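Local coordinates for protein sulfotransferase (Alicyclobacillus acidocaldarius subsp. acidocaldarius, PDB 3RNL) that probably transfers a sulfo group to an acceptor molecule and binds magnesium ions, at residues A7-T21 against V80-L94. Sequence-based numbering, arbitrary orientation. Where two conformers were deposited one is given.
Sequences ARPNFFIVGAAKCGT and VRGERAVGEASVFYL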
loop_
_atom_site.group_PDB
_atom_site.type_symbol
_atom_site.label_atom_id
_atom_site.label_comp_id
_atom_site.label_asym_id
_atom_site.label_seq_id
_atom_site.Cartn_x
_atom_site.Cartn_y
_atom_site.Cartn_z
ATOM N N ALA A 7 11.662 -21.287 -3.805
ATOM C CA ALA A 7 10.990 -20.066 -4.255
ATOM C C ALA A 7 10.900 -19.008 -3.163
ATOM O O ALA A 7 10.537 -19.304 -2.028
ATOM C CB ALA A 7 9.602 -20.386 -4.776
ATOM N N ARG A 8 11.253 -17.773 -3.506
ATOM C CA ARG A 8 11.157 -16.676 -2.557
ATOM C C ARG A 8 10.852 -15.370 -3.286
ATOM O O ARG A 8 11.121 -15.253 -4.490
ATOM C CB ARG A 8 12.424 -16.583 -1.708
ATOM C CG ARG A 8 13.696 -16.659 -2.501
ATOM C CD ARG A 8 13.977 -15.328 -3.154
ATOM N NE ARG A 8 15.357 -14.900 -2.955
ATOM C CZ ARG A 8 15.761 -13.644 -3.090
ATOM N NH1 ARG A 8 14.881 -12.704 -3.408
ATOM N NH2 ARG A 8 17.035 -13.328 -2.895
ATOM N N PRO A 9 10.262 -14.404 -2.575
ATOM C CA PRO A 9 9.891 -13.132 -3.211
ATOM C C PRO A 9 11.109 -12.273 -3.521
ATOM O O PRO A 9 12.096 -12.269 -2.768
ATOM C CB PRO A 9 9.012 -12.462 -2.166
ATOM C CG PRO A 9 9.525 -13.011 -0.849
ATOM C CD PRO A 9 9.901 -14.442 -1.146
ATOM N N ASN A 10 11.142 -11.718 -4.716
ATOM C CA ASN A 10 12.062 -10.630 -5.032
ATOM C C ASN A 10 11.498 -9.217 -5.214
ATOM O O ASN A 10 12.235 -8.314 -5.622
ATOM C CB ASN A 10 13.032 -11.033 -6.124
ATOM C CG ASN A 10 12.323 -11.427 -7.386
ATOM O OD1 ASN A 10 11.189 -11.033 -7.608
ATOM N ND2 ASN A 10 12.987 -12.221 -8.217
ATOM N N PHE A 11 10.190 -9.055 -5.049
ATOM C CA PHE A 11 9.610 -7.713 -5.027
ATOM C C PHE A 11 8.407 -7.682 -4.102
ATOM O O PHE A 11 7.834 -8.736 -3.776
ATOM C CB PHE A 11 9.290 -7.188 -6.448
ATOM C CG PHE A 11 8.038 -7.766 -7.081
ATOM C CD1 PHE A 11 6.825 -7.089 -7.003
ATOM C CD2 PHE A 11 8.103 -8.946 -7.823
ATOM C CE1 PHE A 11 5.663 -7.608 -7.613
ATOM C CE2 PHE A 11 6.962 -9.471 -8.440
ATOM C CZ PHE A 11 5.735 -8.796 -8.336
ATOM N N PHE A 12 8.057 -6.488 -3.635
ATOM C CA PHE A 12 6.918 -6.351 -2.737
ATOM C C PHE A 12 6.108 -5.162 -3.162
ATOM O O PHE A 12 6.663 -4.137 -3.544
ATOM C CB PHE A 12 7.402 -6.132 -1.294
ATOM C CG PHE A 12 8.235 -7.271 -0.773
ATOM C CD1 PHE A 12 7.632 -8.377 -0.201
ATOM C CD2 PHE A 12 9.614 -7.234 -0.850
ATOM C CE1 PHE A 12 8.390 -9.430 0.265
ATOM C CE2 PHE A 12 10.384 -8.288 -0.367
ATOM C CZ PHE A 12 9.768 -9.386 0.187
ATOM N N ILE A 13 4.789 -5.308 -3.095
ATOM C CA ILE A 13 3.882 -4.181 -3.307
ATOM C C ILE A 13 3.469 -3.766 -1.905
ATOM O O ILE A 13 2.830 -4.533 -1.184
ATOM C CB ILE A 13 2.663 -4.614 -4.133
ATOM C CG1 ILE A 13 3.122 -5.018 -5.543
ATOM C CG2 ILE A 13 1.637 -3.478 -4.208
ATOM C CD1 ILE A 13 2.022 -5.713 -6.386
ATOM N N VAL A 14 3.936 -2.597 -1.480
ATOM C CA VAL A 14 3.851 -2.271 -0.053
ATOM C C VAL A 14 2.720 -1.354 0.395
ATOM O O VAL A 14 2.592 -1.063 1.586
ATOM C CB VAL A 14 5.196 -1.725 0.464
ATOM C CG1 VAL A 14 6.301 -2.755 0.202
ATOM C CG2 VAL A 14 5.529 -0.391 -0.218
ATOM N N GLY A 15 1.939 -0.836 -0.544
ATOM C CA GLY A 15 0.897 0.113 -0.158
ATOM C C GLY A 15 0.833 1.169 -1.242
ATOM O O GLY A 15 1.489 1.015 -2.282
ATOM N N ALA A 16 0.138 2.269 -0.970
ATOM C CA ALA A 16 -0.525 2.450 0.309
ATOM C C ALA A 16 -1.924 1.836 0.257
ATOM O O ALA A 16 -2.401 1.465 -0.815
ATOM C CB ALA A 16 -0.629 3.955 0.629
ATOM N N ALA A 17 -2.609 1.813 1.398
ATOM C CA ALA A 17 -3.941 1.210 1.474
ATOM C C ALA A 17 -4.959 2.118 0.780
ATOM O O ALA A 17 -4.893 3.333 0.930
ATOM C CB ALA A 17 -4.338 0.990 2.940
ATOM N N LYS A 18 -5.902 1.513 0.053
ATOM C CA LYS A 18 -6.941 2.223 -0.715
ATOM C C LYS A 18 -6.367 3.085 -1.850
ATOM O O LYS A 18 -6.963 4.092 -2.255
ATOM C CB LYS A 18 -7.871 3.052 0.201
ATOM C CG LYS A 18 -8.445 2.278 1.391
ATOM C CD LYS A 18 -9.056 0.945 0.964
ATOM C CE LYS A 18 -10.234 1.118 0.017
ATOM N NZ LYS A 18 -10.786 -0.226 -0.404
ATOM N N CYS A 19 -5.174 2.705 -2.300
ATOM C CA CYS A 19 -4.505 3.302 -3.467
ATOM C C CYS A 19 -4.569 2.543 -4.798
ATOM O O CYS A 19 -3.839 2.878 -5.728
ATOM C CB CYS A 19 -3.091 3.762 -3.119
ATOM S SG CYS A 19 -3.177 5.064 -1.836
ATOM N N GLY A 20 -5.320 1.451 -4.850
ATOM C CA GLY A 20 -5.510 0.738 -6.104
ATOM C C GLY A 20 -4.511 -0.376 -6.363
ATOM O O GLY A 20 -4.428 -0.895 -7.482
ATOM N N THR A 21 -3.750 -0.762 -5.341
ATOM C CA THR A 21 -2.767 -1.832 -5.528
ATOM C C THR A 21 -3.422 -3.168 -5.840
ATOM O O THR A 21 -2.786 -4.058 -6.403
ATOM C CB THR A 21 -1.829 -2.005 -4.323
ATOM O OG1 THR A 21 -2.596 -2.341 -3.164
ATOM C CG2 THR A 21 -1.036 -0.722 -4.072
ATOM N N VAL A 80 5.095 -20.980 -7.280
ATOM C CA VAL A 80 6.024 -20.463 -8.280
ATOM C C VAL A 80 6.552 -21.590 -9.162
ATOM O O VAL A 80 6.949 -22.643 -8.654
ATOM C CB VAL A 80 7.255 -19.795 -7.614
ATOM C CG1 VAL A 80 8.323 -19.468 -8.665
ATOM C CG2 VAL A 80 6.856 -18.546 -6.839
ATOM N N ARG A 81 6.596 -21.373 -10.471
ATOM C CA ARG A 81 7.256 -22.350 -11.320
ATOM C C ARG A 81 8.497 -21.766 -11.996
ATOM O O ARG A 81 9.600 -21.884 -11.465
ATOM C CB ARG A 81 6.269 -22.865 -12.366
ATOM C CG ARG A 81 5.110 -23.658 -11.771
ATOM C CD ARG A 81 5.620 -24.930 -11.095
ATOM N NE ARG A 81 4.555 -25.690 -10.446
ATOM C CZ ARG A 81 4.273 -25.624 -9.146
ATOM N NH1 ARG A 81 3.285 -26.355 -8.644
ATOM N NH2 ARG A 81 4.980 -24.832 -8.348
ATOM N N GLY A 82 8.306 -21.054 -13.103
ATOM C CA GLY A 82 9.424 -20.496 -13.846
ATOM C C GLY A 82 9.604 -18.987 -13.767
ATOM O O GLY A 82 10.566 -18.440 -14.316
ATOM N N GLU A 83 8.693 -18.310 -13.076
ATOM C CA GLU A 83 8.679 -16.847 -13.054
ATOM C C GLU A 83 9.947 -16.213 -12.488
ATOM O O GLU A 83 10.437 -16.618 -11.433
ATOM C CB GLU A 83 7.468 -16.326 -12.271
ATOM C CG GLU A 83 6.121 -16.751 -12.850
ATOM C CD GLU A 83 5.621 -18.075 -12.294
ATOM O OE1 GLU A 83 6.393 -18.764 -11.595
ATOM O OE2 GLU A 83 4.449 -18.422 -12.554
ATOM N N ARG A 84 10.451 -15.196 -13.184
ATOM C CA ARG A 84 11.639 -14.470 -12.746
ATOM C C ARG A 84 11.316 -13.491 -11.626
ATOM O O ARG A 84 12.124 -13.295 -10.719
ATOM C CB ARG A 84 12.289 -13.723 -13.920
ATOM C CG ARG A 84 13.089 -14.623 -14.854
ATOM C CD ARG A 84 13.702 -13.825 -16.002
ATOM N NE ARG A 84 14.371 -12.612 -15.537
ATOM C CZ ARG A 84 15.675 -12.515 -15.296
ATOM N NH1 ARG A 84 16.471 -13.561 -15.479
ATOM N NH2 ARG A 84 16.186 -11.365 -14.876
ATOM N N ALA A 85 10.133 -12.882 -11.693
ATOM C CA ALA A 85 9.710 -11.904 -10.699
ATOM C C ALA A 85 8.653 -12.532 -9.801
ATOM O O ALA A 85 7.640 -13.028 -10.292
ATOM C CB ALA A 85 9.143 -10.661 -11.378
ATOM N N VAL A 86 8.894 -12.508 -8.492
ATOM C CA VAL A 86 8.018 -13.159 -7.524
ATOM C C VAL A 86 7.695 -12.145 -6.443
ATOM O O VAL A 86 8.592 -11.632 -5.776
ATOM C CB VAL A 86 8.710 -14.411 -6.891
ATOM C CG1 VAL A 86 7.812 -15.041 -5.811
ATOM C CG2 VAL A 86 9.019 -15.451 -7.967
ATOM N N GLY A 87 6.416 -11.910 -6.174
ATOM C CA GLY A 87 6.127 -10.783 -5.310
ATOM C C GLY A 87 5.012 -11.041 -4.338
ATOM O O GLY A 87 4.367 -12.079 -4.374
ATOM N N GLU A 88 4.870 -10.133 -3.378
ATOM C CA GLU A 88 3.892 -10.308 -2.324
ATOM C C GLU A 88 3.367 -8.934 -1.969
ATOM O O GLU A 88 4.128 -7.969 -1.966
ATOM C CB GLU A 88 4.545 -10.963 -1.098
ATOM C CG GLU A 88 3.552 -11.365 0.000
ATOM C CD GLU A 88 3.603 -10.417 1.196
ATOM O OE1 GLU A 88 2.549 -9.837 1.550
ATOM O OE2 GLU A 88 4.703 -10.256 1.786
ATOM N N ALA A 89 2.068 -8.850 -1.685
ATOM C CA ALA A 89 1.410 -7.552 -1.475
ATOM C C ALA A 89 0.704 -7.449 -0.132
ATOM O O ALA A 89 -0.251 -8.186 0.116
ATOM C CB ALA A 89 0.384 -7.308 -2.583
ATOM N N SER A 90 1.140 -6.508 0.700
ATOM C CA SER A 90 0.427 -6.173 1.949
ATOM C C SER A 90 0.423 -4.655 2.076
ATOM O O SER A 90 1.493 -4.040 2.104
ATOM C CB SER A 90 1.162 -6.782 3.158
ATOM O OG SER A 90 1.110 -8.199 3.127
ATOM N N VAL A 91 -0.760 -4.048 2.170
ATOM C CA VAL A 91 -0.868 -2.602 2.004
ATOM C C VAL A 91 -0.375 -1.745 3.171
ATOM O O VAL A 91 -0.173 -0.546 2.993
ATOM C CB VAL A 91 -2.295 -2.179 1.629
ATOM C CG1 VAL A 91 -2.688 -2.812 0.296
ATOM C CG2 VAL A 91 -3.259 -2.551 2.739
ATOM N N PHE A 92 -0.202 -2.319 4.362
ATOM C CA PHE A 92 0.368 -1.540 5.450
ATOM C C PHE A 92 1.885 -1.725 5.626
ATOM O O PHE A 92 2.476 -1.229 6.578
ATOM C CB PHE A 92 -0.421 -1.723 6.755
ATOM C CG PHE A 92 -1.856 -1.281 6.634
ATOM C CD1 PHE A 92 -2.164 0.062 6.455
ATOM C CD2 PHE A 92 -2.892 -2.201 6.671
ATOM C CE1 PHE A 92 -3.503 0.480 6.334
ATOM C CE2 PHE A 92 -4.219 -1.788 6.548
ATOM C CZ PHE A 92 -4.518 -0.443 6.376
ATOM N N TYR A 93 2.503 -2.472 4.718
ATOM C CA TYR A 93 3.967 -2.528 4.701
ATOM C C TYR A 93 4.574 -1.116 4.646
ATOM O O TYR A 93 5.600 -0.847 5.262
ATOM C CB TYR A 93 4.425 -3.332 3.488
ATOM C CG TYR A 93 4.467 -4.837 3.658
ATOM C CD1 TYR A 93 4.471 -5.428 4.914
ATOM C CD2 TYR A 93 4.564 -5.665 2.543
ATOM C CE1 TYR A 93 4.549 -6.812 5.062
ATOM C CE2 TYR A 93 4.640 -7.047 2.678
ATOM C CZ TYR A 93 4.644 -7.607 3.938
ATOM O OH TYR A 93 4.724 -8.966 4.068
ATOM N N LEU A 94 3.937 -0.213 3.913
ATOM C CA LEU A 94 4.462 1.153 3.775
ATOM C C LEU A 94 4.354 1.900 5.109
ATOM O O LEU A 94 5.236 2.676 5.508
ATOM C CB LEU A 94 3.661 1.881 2.686
ATOM C CG LEU A 94 4.107 3.333 2.446
ATOM C CD1 LEU A 94 5.579 3.409 1.966
ATOM C CD2 LEU A 94 3.175 4.030 1.441
HETATM O O HOH W 1 -0.895 1.975 3.759
#
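Asn10 reaches the backbone of Arg84 and Val86, at the start of strand 85-89, with its whole amide. Its CG lies between the backbone N and the carbonyl carbon (chi1 59°), which turns the flat group toward the strand. Asn10 OD1 takes the backbone N-H of Val86 at 2.9 Å from Val86 N, almost straight (176°) but tilted from the amide plane. ND2 donates to Arg84 O, which lies in that plane. The backbone N of Asn10 also donates to Val86 O, and Phe11 N shares this oxygen, so two bonds grip it. An alanine here would probably leave Val86 N and Arg84 O without these mates and let the start of the strand drift.

Phe11 can be followed outward from CB. CG, CD1 and CE1 approach Gly87 CA, while Phe11 CD2 passes 3.4 Å from Val86 O. CE2 reaches Gly87 N and Ala85 CB, and CZ returns to Gly87 CA. That carbon sits over the centre of one ring face, a CH-pi contact. Ala85 C lies at the ring edge.

Strands 11-13 and 85-89 run parallel in the sheet of an alpha-beta-alpha sandwich, with strand 111-116 on the other edge of 11-13. Residues 14-20, leading into helix 21-29, match in position and sequence the phosphosulfate-binding loop of sulfotransferases, and so probably hold the 5'-phosphate of the PAPS cofactor. Ile13 N donates to Glu88 O, and Ile13 O accepts from Ser90 N. On the Phe12 side of the sheet, Glu88 OE2 faces Phe12 CD1 at 4.0 Å, carboxylate and ring planes 78° apart. OE1 accepts from Ser90 OG. OE2 accepts from Tyr93 OH on its syn lone pair and also bonds Tyr73 OH.

Further on, Val14 CB packs on Tyr93 CB at 3.5 Å, and Val14 O accepts from Leu94 N. One water joins Ala17 N to Val91 O. Ala17 CB touches Phe92 CE1 at 3.5 Å.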